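Long-range contacts in uncharacterized esterase YxiM (Bacillus subtilis, PDB 2O14), which is of unknown function but probably acts as an esterase of the GDSL family, with a galactose-binding-like beta domain before its hydrolase domain: residues M52-A57 with D65-L70; F18-G23 with I30-S35; A56-G61 with L95-R100; A99-A104 with L134-G139. All coordinates share one frame; numbering follows the deposited sequence.

In the fold
All four contacts lie in the galactose-binding-like beta domain. Interaction 4 is its buried one, pairing neighbouring strands of the five-stranded antiparallel sheet, whereas interactions 1 and 2 are partly buried and belong to the opposing mixed sheet. Phe69 of interaction 1 packs on Leu135 and Val136 of interaction 4, so the two sheets meet there. Interactions 1 and 2 share a manganese ion, gripped by Asp65 and Asp19, and Asp54 bonds Ala34 between them. Interaction 3 is a surface contact between loops, held through water and a shared aspartate instead of strand pairing. It shares Ala57 with interaction 1 and runs by Arg100 into interaction 4, whose outer end binds sulfate.

Interaction 1: M52-A57 with D65-L70; sequences MRDVAA and DAVEFL. With MN (manganese (II) ion), chain B.
The beta hairpin of strands 52-56 and 65-69, in the galactose-binding-like domain, is held by two antiparallel hydrogen-bonded pairs, Arg53 with Glu68 and Val55 with Ala66. Each pair exchanges two backbone bonds, and the one from Val55 N to Ala66 O is almost perfectly straight. On the face bearing Met52, Val67 and Phe69 the packing is apolar. Met52, present as selenomethionine, bends at chi2 (-63°) and chi3 (-48°), which folds its end back over Phe69. Its CE stands above the middle of the Phe69 ring, 3.6 Å from the centroid and 5° off the normal. The Met52 SE approaches more obliquely, 3.4 Å from Phe69 CD1, giving the selenium form of a Met-aromatic contact. The same CE reaches Val67 CB at 3.7 Å. Phe46 packs on Met52 and Val67, and Leu147 of the adjoining strand on Val67 and Phe69. Asp54, also on that face, uses OD1 to bond Ala34 N. The reverse face is more polar. Arg53 lays a face of its guanidinium against Leu70, with NH1 3.6 Å from Leu70 CD1. A water lying in the guanidinium plane accepts from Arg53 NH2 (2.7 Å) and donates to Glu68 OE1 (2.9 Å), bridging two opposite charges that do not touch. Towards the hairpin's turn, Asp65's side chain sets off away from the partner strand and binds manganese through OD1 (2.3 Å) and OD2 (2.4 Å).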
loop_
_atom_site.group_PDB
_atom_site.type_symbol
_atom_site.label_atom_id
_atom_site.label_comp_id
_atom_site.label_asym_id
_atom_site.label_seq_id
_atom_site.Cartn_x
_atom_site.Cartn_y
_atom_site.Cartn_z
HETATM N N MSE A 52 8.071 10.888 22.308
HETATM C CA MSE A 52 8.269 9.449 22.169
HETATM C C MSE A 52 8.082 8.837 23.550
HETATM O O MSE A 52 8.376 9.477 24.563
HETATM C CB MSE A 52 9.682 9.139 21.670
HETATM C CG MSE A 52 10.040 9.724 20.317
HETATM SE SE MSE A 52 8.975 9.089 18.819
HETATM C CE MSE A 52 9.080 7.192 19.175
ATOM N N ARG A 53 7.601 7.600 23.597
ATOM C CA ARG A 53 7.382 6.924 24.871
ATOM C C ARG A 53 7.684 5.429 24.771
ATOM O O ARG A 53 7.360 4.798 23.771
ATOM C CB ARG A 53 5.933 7.132 25.311
ATOM C CG ARG A 53 5.520 6.363 26.556
ATOM C CD ARG A 53 4.077 6.681 26.909
ATOM N NE ARG A 53 3.901 8.106 27.180
ATOM C CZ ARG A 53 2.733 8.741 27.139
ATOM N NH1 ARG A 53 2.672 10.040 27.406
ATOM N NH2 ARG A 53 1.626 8.080 26.820
ATOM N N ASP A 54 8.316 4.869 25.797
ATOM C CA ASP A 54 8.628 3.441 25.805
ATOM C C ASP A 54 7.377 2.680 26.222
ATOM O O ASP A 54 6.731 3.043 27.198
ATOM C CB ASP A 54 9.743 3.126 26.804
ATOM C CG ASP A 54 11.076 3.693 26.388
ATOM O OD1 ASP A 54 11.417 3.562 25.194
ATOM O OD2 ASP A 54 11.787 4.248 27.256
ATOM N N VAL A 55 7.031 1.629 25.488
ATOM C CA VAL A 55 5.850 0.851 25.841
ATOM C C VAL A 55 6.091 -0.633 25.634
ATOM O O VAL A 55 6.930 -1.043 24.825
ATOM C CB VAL A 55 4.604 1.267 25.004
ATOM C CG1 VAL A 55 4.256 2.733 25.268
ATOM C CG2 VAL A 55 4.865 1.036 23.525
ATOM N N ALA A 56 5.347 -1.439 26.378
ATOM C CA ALA A 56 5.455 -2.881 26.272
ATOM C C ALA A 56 4.758 -3.327 24.992
ATOM O O ALA A 56 3.925 -2.604 24.446
ATOM C CB ALA A 56 4.801 -3.539 27.488
ATOM N N ALA A 57 5.125 -4.509 24.505
ATOM C CA ALA A 57 4.514 -5.086 23.311
ATOM C C ALA A 57 4.227 -6.558 23.615
ATOM O O ALA A 57 4.889 -7.167 24.461
ATOM C CB ALA A 57 5.439 -4.951 22.113
ATOM N N ASP A 65 8.846 -5.349 23.249
ATOM C CA ASP A 65 8.800 -3.946 23.649
ATOM C C ASP A 65 8.821 -3.020 22.438
ATOM O O ASP A 65 9.083 -3.462 21.318
ATOM C CB ASP A 65 9.963 -3.618 24.595
ATOM C CG ASP A 65 11.325 -3.964 24.009
ATOM O OD1 ASP A 65 11.397 -4.407 22.843
ATOM O OD2 ASP A 65 12.336 -3.789 24.717
ATOM N N ALA A 66 8.550 -1.737 22.662
ATOM C CA ALA A 66 8.521 -0.779 21.566
ATOM C C ALA A 66 8.509 0.661 22.049
ATOM O O ALA A 66 8.547 0.928 23.245
ATOM C CB ALA A 66 7.284 -1.033 20.703
ATOM N N VAL A 67 8.484 1.583 21.092
ATOM C CA VAL A 67 8.395 3.007 21.385
ATOM C C VAL A 67 7.097 3.433 20.723
ATOM O O VAL A 67 6.705 2.867 19.697
ATOM C CB VAL A 67 9.550 3.829 20.758
ATOM C CG1 VAL A 67 10.834 3.640 21.563
ATOM C CG2 VAL A 67 9.753 3.418 19.314
ATOM N N GLU A 68 6.419 4.406 21.314
ATOM C CA GLU A 68 5.173 4.904 20.750
ATOM C C GLU A 68 5.338 6.346 20.279
ATOM O O GLU A 68 5.886 7.183 20.997
ATOM C CB GLU A 68 4.056 4.848 21.787
ATOM C CG GLU A 68 2.721 5.286 21.237
ATOM C CD GLU A 68 1.612 5.173 22.251
ATOM O OE1 GLU A 68 1.826 4.526 23.300
ATOM O OE2 GLU A 68 0.522 5.724 21.990
ATOM N N PHE A 69 4.884 6.627 19.067
ATOM C CA PHE A 69 4.970 7.981 18.538
ATOM C C PHE A 69 3.729 8.728 19.016
ATOM O O PHE A 69 2.611 8.430 18.585
ATOM C CB PHE A 69 5.021 7.943 17.015
ATOM C CG PHE A 69 6.295 7.357 16.468
ATOM C CD1 PHE A 69 7.305 8.182 15.985
ATOM C CD2 PHE A 69 6.488 5.977 16.443
ATOM C CE1 PHE A 69 8.491 7.640 15.478
ATOM C CE2 PHE A 69 7.670 5.426 15.938
ATOM C CZ PHE A 69 8.669 6.259 15.457
ATOM N N LEU A 70 3.936 9.686 19.917
ATOM C CA LEU A 70 2.850 10.483 20.479
ATOM C C LEU A 70 2.434 11.611 19.534
ATOM O O LEU A 70 1.298 12.081 19.565
ATOM C CB LEU A 70 3.273 11.050 21.834
ATOM C CG LEU A 70 3.653 9.988 22.868
ATOM C CD1 LEU A 70 4.035 10.660 24.182
ATOM C CD2 LEU A 70 2.489 9.036 23.073
HETATM MN MN MN B . 13.688 -4.709 23.004
HETATM O O HOH W 1 1.365 5.496 25.984
HETATM O O HOH W 2 14.737 -2.614 22.922
HETATM O O HOH W 3 13.102 -6.782 23.160
#

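Interaction 2: F18-G23 with I30-S35; sequences FDFGSG and IGVRAS. With MN (manganese (II) ion), chain B.
Two strands joined by a connection of only nine residues (21-29) pair in parallel, Phe18 beside Ile30, Asp19 beside Gly31 and Phe20 beside Val32, with neither helix nor strand in the connection. The short segments splay by 33°. Three backbone bonds join them: Asp19 N to Ile30 O (2.8 Å), Val32 N to Asp19 O, and Gly21 N to Val32 O (2.9 Å). Val32 is the residue on the apolar face that touches both phenylalanines. With its CG1 anti to the backbone N (chi1 -175°), one methyl goes to each phenylalanine: CG2 meets Phe18 CD1 at 3.5 Å, while CG1 lies 3.9 Å from Phe20 CE1. Ile30 runs alongside Phe18, its CB against Phe18 CD1. Phe80 meets both phenylalanine rings edge-to-face, and Tyr44 and Phe46 pack on Val32. This is the edge of the mixed sheet in a beta-sandwich of the galactose-binding-like kind, whose relatives often carry a structural metal ion. Asp19 points to the other face, where its CG, anti to the backbone N (chi1 168°), brings both carboxylate oxygens to manganese, OD1 at 2.4 Å and OD2 at 2.3 Å. Asp65, also through both oxygens, the carbonyl of Ser24 and two waters complete a seven-coordinate shell. Asp19 OD2 has a second partner in Glu26 N. Past the strands, Ser22 CB lies over one face of the Arg33 guanidinium, near its rim, 3.3 Å from Arg33 NH1.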
loop_
_atom_site.group_PDB
_atom_site.type_symbol
_atom_site.label_atom_id
_atom_site.label_comp_id
_atom_site.label_asym_id
_atom_site.label_seq_id
_atom_site.Cartn_x
_atom_site.Cartn_y
_atom_site.Cartn_z
ATOM N N PHE A 18 17.827 -2.221 14.759
ATOM C CA PHE A 18 17.409 -1.507 15.955
ATOM C C PHE A 18 16.263 -2.200 16.672
ATOM O O PHE A 18 15.261 -2.555 16.059
ATOM C CB PHE A 18 16.997 -0.080 15.573
ATOM C CG PHE A 18 18.095 0.708 14.912
ATOM C CD1 PHE A 18 19.163 1.204 15.657
ATOM C CD2 PHE A 18 18.083 0.928 13.536
ATOM C CE1 PHE A 18 20.204 1.909 15.038
ATOM C CE2 PHE A 18 19.119 1.630 12.906
ATOM C CZ PHE A 18 20.178 2.121 13.657
ATOM N N ASP A 19 16.431 -2.402 17.974
ATOM C CA ASP A 19 15.409 -3.025 18.811
ATOM C C ASP A 19 14.869 -1.913 19.707
ATOM O O ASP A 19 15.495 -1.539 20.693
ATOM C CB ASP A 19 16.021 -4.154 19.657
ATOM C CG ASP A 19 15.084 -4.646 20.754
ATOM O OD1 ASP A 19 13.861 -4.474 20.609
ATOM O OD2 ASP A 19 15.566 -5.215 21.761
ATOM N N PHE A 20 13.708 -1.383 19.343
ATOM C CA PHE A 20 13.082 -0.288 20.078
ATOM C C PHE A 20 12.378 -0.709 21.360
ATOM O O PHE A 20 11.690 -1.726 21.402
ATOM C CB PHE A 20 12.097 0.427 19.157
ATOM C CG PHE A 20 12.754 1.090 17.976
ATOM C CD1 PHE A 20 13.311 2.366 18.096
ATOM C CD2 PHE A 20 12.839 0.432 16.750
ATOM C CE1 PHE A 20 13.946 2.976 17.011
ATOM C CE2 PHE A 20 13.472 1.033 15.654
ATOM C CZ PHE A 20 14.026 2.309 15.787
ATOM N N GLY A 21 12.545 0.097 22.404
ATOM C CA GLY A 21 11.924 -0.201 23.683
ATOM C C GLY A 21 12.948 -0.230 24.801
ATOM O O GLY A 21 14.149 -0.214 24.540
ATOM N N SER A 22 12.482 -0.289 26.045
ATOM C CA SER A 22 13.393 -0.314 27.186
ATOM C C SER A 22 13.324 -1.584 28.036
ATOM O O SER A 22 14.080 -1.727 28.989
ATOM C CB SER A 22 13.133 0.902 28.083
ATOM O OG SER A 22 11.794 0.905 28.555
ATOM N N GLY A 23 12.429 -2.506 27.697
ATOM C CA GLY A 23 12.301 -3.713 28.494
ATOM C C GLY A 23 13.435 -4.714 28.355
ATOM O O GLY A 23 14.035 -5.134 29.347
ATOM N N ILE A 30 20.703 -3.059 18.091
ATOM C CA ILE A 30 21.098 -1.915 18.893
ATOM C C ILE A 30 19.817 -1.506 19.606
ATOM O O ILE A 30 18.799 -1.232 18.957
ATOM C CB ILE A 30 21.567 -0.730 18.039
ATOM C CG1 ILE A 30 22.916 -1.047 17.397
ATOM C CG2 ILE A 30 21.662 0.524 18.906
ATOM C CD1 ILE A 30 23.421 0.066 16.503
ATOM N N GLY A 31 19.857 -1.492 20.932
ATOM C CA GLY A 31 18.681 -1.103 21.687
ATOM C C GLY A 31 18.484 0.398 21.592
ATOM O O GLY A 31 19.417 1.159 21.834
ATOM N N VAL A 32 17.283 0.829 21.217
ATOM C CA VAL A 32 16.983 2.251 21.115
ATOM C C VAL A 32 15.765 2.548 21.974
ATOM O O VAL A 32 14.670 2.017 21.757
ATOM C CB VAL A 32 16.703 2.686 19.669
ATOM C CG1 VAL A 32 16.526 4.200 19.615
ATOM C CG2 VAL A 32 17.841 2.252 18.767
ATOM N N ARG A 33 15.987 3.412 22.951
ATOM C CA ARG A 33 14.991 3.819 23.929
ATOM C C ARG A 33 14.368 5.150 23.484
ATOM O O ARG A 33 14.996 5.912 22.751
ATOM C CB ARG A 33 15.732 3.955 25.261
ATOM C CG ARG A 33 14.950 4.327 26.483
ATOM C CD ARG A 33 15.957 4.565 27.604
ATOM N NE ARG A 33 16.778 3.379 27.847
ATOM C CZ ARG A 33 16.525 2.477 28.789
ATOM N NH1 ARG A 33 15.474 2.628 29.588
ATOM N NH2 ARG A 33 17.313 1.417 28.925
ATOM N N ALA A 34 13.145 5.427 23.928
ATOM C CA ALA A 34 12.463 6.668 23.554
ATOM C C ALA A 34 13.237 7.930 23.916
ATOM O O ALA A 34 13.109 8.950 23.232
ATOM C CB ALA A 34 11.078 6.723 24.189
ATOM N N SER A 35 14.031 7.876 24.986
ATOM C CA SER A 35 14.802 9.046 25.402
ATOM C C SER A 35 16.139 9.167 24.675
ATOM O O SER A 35 16.907 10.083 24.942
ATOM C CB SER A 35 15.047 9.027 26.918
ATOM O OG SER A 35 15.941 7.989 27.284
HETATM MN MN MN B . 13.688 -4.709 23.004
HETATM O O HOH W 2 14.737 -2.614 22.922
HETATM O O HOH W 3 13.102 -6.782 23.160
#

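Interaction 3: A56-G61 with L95-R100; sequences AASGAG and LGNTAR. With SO4 (sulfate ion), chain C.
Asn97 gives most to this meeting of loops, leaning its side chain over the backbone of Ala57 and Ser58. Its CG, anti to the carbonyl carbon (chi1 -68°), carries the flat amide across to the loop that follows strand 52-56. Asn97 CG comes within 3.8 Å of Ala57 CA and 3.7 Å of Ser58 N, so the amide lies close to the peptide link joining the two residues. Nearby, the methyl of Ala57 faces the bare backbone of the other loop, with CB 4.3 Å from Gly96 CA, and also touches Ser148 of strand 146-156. Ser58 also brings its hydroxymethyl group, whose OG stands 4.2 Å from Asn97 CG. That hydroxyl is hydrogen-bonded to Asp117 OD2. The other oxygen of Asp117 receives Thr98 N, so a single carboxylate, of a residue outside the two segments, bonds to both loops. A water adds a link: it donates to Ala56 O (2.8 Å) and accepts from Asn97 N (2.9 Å), uniting the two backbones where they do not meet directly. Asn97 O is in turn bonded by Thr146 OG1, which fixes the backbone that carries the amide. The two segments bury just 141 Å² between them. With so little apolar packing, the association of these loops at the domain surface probably rests chiefly on polar groups, bound water and the shared aspartate.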
loop_
_atom_site.group_PDB
_atom_site.type_symbol
_atom_site.label_atom_id
_atom_site.label_comp_id
_atom_site.label_asym_id
_atom_site.label_seq_id
_atom_site.Cartn_x
_atom_site.Cartn_y
_atom_site.Cartn_z
ATOM N N ALA A 56 5.347 -1.439 26.378
ATOM C CA ALA A 56 5.455 -2.881 26.272
ATOM C C ALA A 56 4.758 -3.327 24.992
ATOM O O ALA A 56 3.925 -2.604 24.446
ATOM C CB ALA A 56 4.801 -3.539 27.488
ATOM N N ALA A 57 5.125 -4.509 24.505
ATOM C CA ALA A 57 4.514 -5.086 23.311
ATOM C C ALA A 57 4.227 -6.558 23.615
ATOM O O ALA A 57 4.889 -7.167 24.461
ATOM C CB ALA A 57 5.439 -4.951 22.113
ATOM N N SER A 58 3.246 -7.123 22.917
ATOM C CA SER A 58 2.805 -8.501 23.133
ATOM C C SER A 58 3.625 -9.653 22.552
ATOM O O SER A 58 3.327 -10.810 22.843
ATOM C CB SER A 58 1.377 -8.645 22.618
ATOM O OG SER A 58 1.354 -8.462 21.207
ATOM N N GLY A 59 4.642 -9.363 21.745
ATOM C CA GLY A 59 5.408 -10.443 21.140
ATOM C C GLY A 59 6.672 -10.924 21.829
ATOM O O GLY A 59 6.994 -10.526 22.951
ATOM N N ALA A 60 7.395 -11.798 21.136
ATOM C CA ALA A 60 8.643 -12.361 21.647
ATOM C C ALA A 60 9.830 -11.614 21.055
ATOM O O ALA A 60 9.703 -10.960 20.022
ATOM C CB ALA A 60 8.732 -13.843 21.286
ATOM N N GLY A 61 10.981 -11.719 21.715
ATOM C CA GLY A 61 12.181 -11.056 21.234
ATOM C C GLY A 61 12.001 -9.556 21.112
ATOM O O GLY A 61 11.428 -8.920 21.995
ATOM N N LEU A 95 6.277 -3.504 13.857
ATOM C CA LEU A 95 5.551 -2.651 14.789
ATOM C C LEU A 95 5.365 -3.264 16.171
ATOM O O LEU A 95 5.696 -4.427 16.404
ATOM C CB LEU A 95 4.167 -2.308 14.216
ATOM C CG LEU A 95 4.072 -1.708 12.810
ATOM C CD1 LEU A 95 2.616 -1.362 12.491
ATOM C CD2 LEU A 95 4.951 -0.461 12.730
ATOM N N GLY A 96 4.829 -2.462 17.086
ATOM C CA GLY A 96 4.547 -2.930 18.433
ATOM C C GLY A 96 3.079 -3.317 18.435
ATOM O O GLY A 96 2.572 -3.792 17.416
ATOM N N ASN A 97 2.384 -3.123 19.551
ATOM C CA ASN A 97 0.961 -3.461 19.591
ATOM C C ASN A 97 0.273 -2.510 18.626
ATOM O O ASN A 97 0.397 -1.288 18.742
ATOM C CB ASN A 97 0.420 -3.317 21.012
ATOM C CG ASN A 97 0.999 -4.356 21.948
ATOM O OD1 ASN A 97 0.699 -4.370 23.140
ATOM N ND2 ASN A 97 1.837 -5.241 21.405
ATOM N N THR A 98 -0.451 -3.081 17.671
ATOM C CA THR A 98 -1.079 -2.292 16.624
ATOM C C THR A 98 -2.511 -2.650 16.252
ATOM O O THR A 98 -2.853 -3.819 16.129
ATOM C CB THR A 98 -0.235 -2.405 15.330
ATOM O OG1 THR A 98 1.086 -1.907 15.579
ATOM C CG2 THR A 98 -0.882 -1.629 14.181
ATOM N N ALA A 99 -3.341 -1.626 16.072
ATOM C CA ALA A 99 -4.716 -1.822 15.621
ATOM C C ALA A 99 -4.591 -1.614 14.105
ATOM O O ALA A 99 -4.825 -2.524 13.319
ATOM C CB ALA A 99 -5.642 -0.776 16.233
ATOM N N ARG A 100 -4.192 -0.411 13.705
ATOM C CA ARG A 100 -3.990 -0.100 12.291
ATOM C C ARG A 100 -3.127 1.148 12.191
ATOM O O ARG A 100 -3.496 2.208 12.700
ATOM C CB ARG A 100 -5.324 0.125 11.567
ATOM C CG ARG A 100 -5.150 0.468 10.091
ATOM C CD ARG A 100 -6.390 0.153 9.280
ATOM N NE ARG A 100 -7.549 0.934 9.696
ATOM C CZ ARG A 100 -7.670 2.247 9.524
ATOM N NH1 ARG A 100 -6.700 2.942 8.939
ATOM N NH2 ARG A 100 -8.769 2.868 9.933
HETATM S S SO4 C . -10.988 -0.059 11.121
HETATM O O1 SO4 C . -9.584 -0.214 11.548
HETATM O O2 SO4 C . -11.810 0.414 12.254
HETATM O O3 SO4 C . -11.491 -1.369 10.654
HETATM O O4 SO4 C . -11.079 0.924 10.025
HETATM O O HOH W 4 3.238 -1.667 21.881
#

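Interaction 4: A99-A104 with L134-G139; sequences ARASVA and LLVTEG. With SO4 (sulfate ion), chain C.
Leu135 places CG between its backbone N and carbonyl carbon (chi1 75°), bringing CD2 to the methyl of Ala104, 3.6 Å from its CB; Arg100 bends at chi3 (63°), which curls its guanidinium back towards Gly139. They mark opposite ends of a strand pair inside the five-stranded antiparallel sheet of the galactose-binding-like beta-sandwich. Between them Ser102 with Thr137 and Ala104 with Leu135 form hydrogen-bonded pairs. All four backbone bonds are fairly straight, and the shortest, Thr137 N to Ser102 O, measures 2.7 Å. On the face of Val103 and Val136, Val136 CG1 meets Ala101 CB at 3.7 Å. Val103 CG1 reaches Leu134 CG slantwise, and Phe69 and Leu95 of the other sheet pack on Val136. Polar atoms on the reverse face have partners beyond the pair: Thr137 OG1 bonds Gly73 N, and Ser102 OG bonds Asn113 N. A water lies 2.6 Å from Ser102 OG and donates to Glu138 O. At the outer end, Arg100 grips a sulfate, probably from the crystallisation liquor, by its guanidinium edge: NE to O1 and NH2 to O4, each 3.0 Å, with Lys140 NZ as a further donor. The side chain of Arg100 is about 9 Å from that of Ser171, the probable nucleophile. Arg100 NH2 also gives a bond to a water, which in turn donates weakly to Gly139 O at 3.4 Å.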
loop_
_atom_site.group_PDB
_atom_site.type_symbol
_atom_site.label_atom_id
_atom_site.label_comp_id
_atom_site.label_asym_id
_atom_site.label_seq_id
_atom_site.Cartn_x
_atom_site.Cartn_y
_atom_site.Cartn_z
ATOM N N ALA A 99 -3.341 -1.626 16.072
ATOM C CA ALA A 99 -4.716 -1.822 15.621
ATOM C C ALA A 99 -4.591 -1.614 14.105
ATOM O O ALA A 99 -4.825 -2.524 13.319
ATOM C CB ALA A 99 -5.642 -0.776 16.233
ATOM N N ARG A 100 -4.192 -0.411 13.705
ATOM C CA ARG A 100 -3.990 -0.100 12.291
ATOM C C ARG A 100 -3.127 1.148 12.191
ATOM O O ARG A 100 -3.496 2.208 12.700
ATOM C CB ARG A 100 -5.324 0.125 11.567
ATOM C CG ARG A 100 -5.150 0.468 10.091
ATOM C CD ARG A 100 -6.390 0.153 9.280
ATOM N NE ARG A 100 -7.549 0.934 9.696
ATOM C CZ ARG A 100 -7.670 2.247 9.524
ATOM N NH1 ARG A 100 -6.700 2.942 8.939
ATOM N NH2 ARG A 100 -8.769 2.868 9.933
ATOM N N ALA A 101 -1.975 1.014 11.540
ATOM C CA ALA A 101 -1.045 2.126 11.398
ATOM C C ALA A 101 -0.287 2.078 10.079
ATOM O O ALA A 101 -0.205 1.032 9.433
ATOM C CB ALA A 101 -0.054 2.114 12.557
ATOM N N SER A 102 0.254 3.224 9.682
ATOM C CA SER A 102 1.036 3.330 8.454
ATOM C C SER A 102 2.446 3.773 8.813
ATOM O O SER A 102 2.692 4.263 9.914
ATOM C CB SER A 102 0.408 4.353 7.499
ATOM O OG SER A 102 -0.825 3.877 6.972
ATOM N N VAL A 103 3.376 3.586 7.885
ATOM C CA VAL A 103 4.751 3.990 8.106
ATOM C C VAL A 103 5.055 5.144 7.169
ATOM O O VAL A 103 4.649 5.124 6.003
ATOM C CB VAL A 103 5.734 2.833 7.822
ATOM C CG1 VAL A 103 7.164 3.344 7.842
ATOM C CG2 VAL A 103 5.577 1.753 8.870
ATOM N N ALA A 104 5.751 6.155 7.684
ATOM C CA ALA A 104 6.127 7.321 6.887
ATOM C C ALA A 104 7.642 7.509 6.953
ATOM O O ALA A 104 8.269 7.222 7.968
ATOM C CB ALA A 104 5.425 8.571 7.420
ATOM N N LEU A 134 12.143 8.300 9.839
ATOM C CA LEU A 134 10.938 7.483 9.822
ATOM C C LEU A 134 10.079 7.576 11.082
ATOM O O LEU A 134 10.567 7.900 12.164
ATOM C CB LEU A 134 11.368 6.025 9.579
ATOM C CG LEU A 134 10.391 4.847 9.602
ATOM C CD1 LEU A 134 11.046 3.642 8.939
ATOM C CD2 LEU A 134 9.996 4.522 11.040
ATOM N N LEU A 135 8.785 7.316 10.924
ATOM C CA LEU A 135 7.864 7.307 12.056
ATOM C C LEU A 135 6.696 6.403 11.700
ATOM O O LEU A 135 6.492 6.067 10.529
ATOM C CB LEU A 135 7.334 8.713 12.384
ATOM C CG LEU A 135 6.271 9.369 11.487
ATOM C CD1 LEU A 135 5.434 10.328 12.322
ATOM C CD2 LEU A 135 6.923 10.101 10.316
ATOM N N VAL A 136 5.958 5.982 12.719
ATOM C CA VAL A 136 4.777 5.155 12.518
ATOM C C VAL A 136 3.705 6.212 12.686
ATOM O O VAL A 136 3.788 7.035 13.598
ATOM C CB VAL A 136 4.662 4.066 13.600
ATOM C CG1 VAL A 136 3.399 3.233 13.384
ATOM C CG2 VAL A 136 5.893 3.173 13.545
ATOM N N THR A 137 2.706 6.207 11.817
ATOM C CA THR A 137 1.705 7.255 11.884
ATOM C C THR A 137 0.266 6.840 11.628
ATOM O O THR A 137 -0.047 5.680 11.336
ATOM C CB THR A 137 2.065 8.381 10.891
ATOM O OG1 THR A 137 1.196 9.505 11.083
ATOM C CG2 THR A 137 1.935 7.872 9.467
ATOM N N GLU A 138 -0.600 7.838 11.703
ATOM C CA GLU A 138 -2.020 7.652 11.533
ATOM C C GLU A 138 -2.478 6.729 10.438
ATOM O O GLU A 138 -2.234 6.931 9.243
ATOM C CB GLU A 138 -2.727 8.994 11.372
ATOM C CG GLU A 138 -4.108 9.002 12.003
ATOM C CD GLU A 138 -4.742 10.376 12.001
ATOM O OE1 GLU A 138 -5.113 10.853 10.908
ATOM O OE2 GLU A 138 -4.858 10.983 13.089
ATOM N N GLY A 139 -3.124 5.681 10.921
ATOM C CA GLY A 139 -3.751 4.684 10.105
ATOM C C GLY A 139 -5.097 4.950 10.743
ATOM O O GLY A 139 -5.869 5.770 10.252
HETATM S S SO4 C . -10.988 -0.059 11.121
HETATM O O1 SO4 C . -9.584 -0.214 11.548
HETATM O O2 SO4 C . -11.810 0.414 12.254
HETATM O O3 SO4 C . -11.491 -1.369 10.654
HETATM O O4 SO4 C . -11.079 0.924 10.025
HETATM O O HOH W 5 -8.922 5.804 8.845
HETATM O O HOH W 6 -3.128 5.093 6.736
#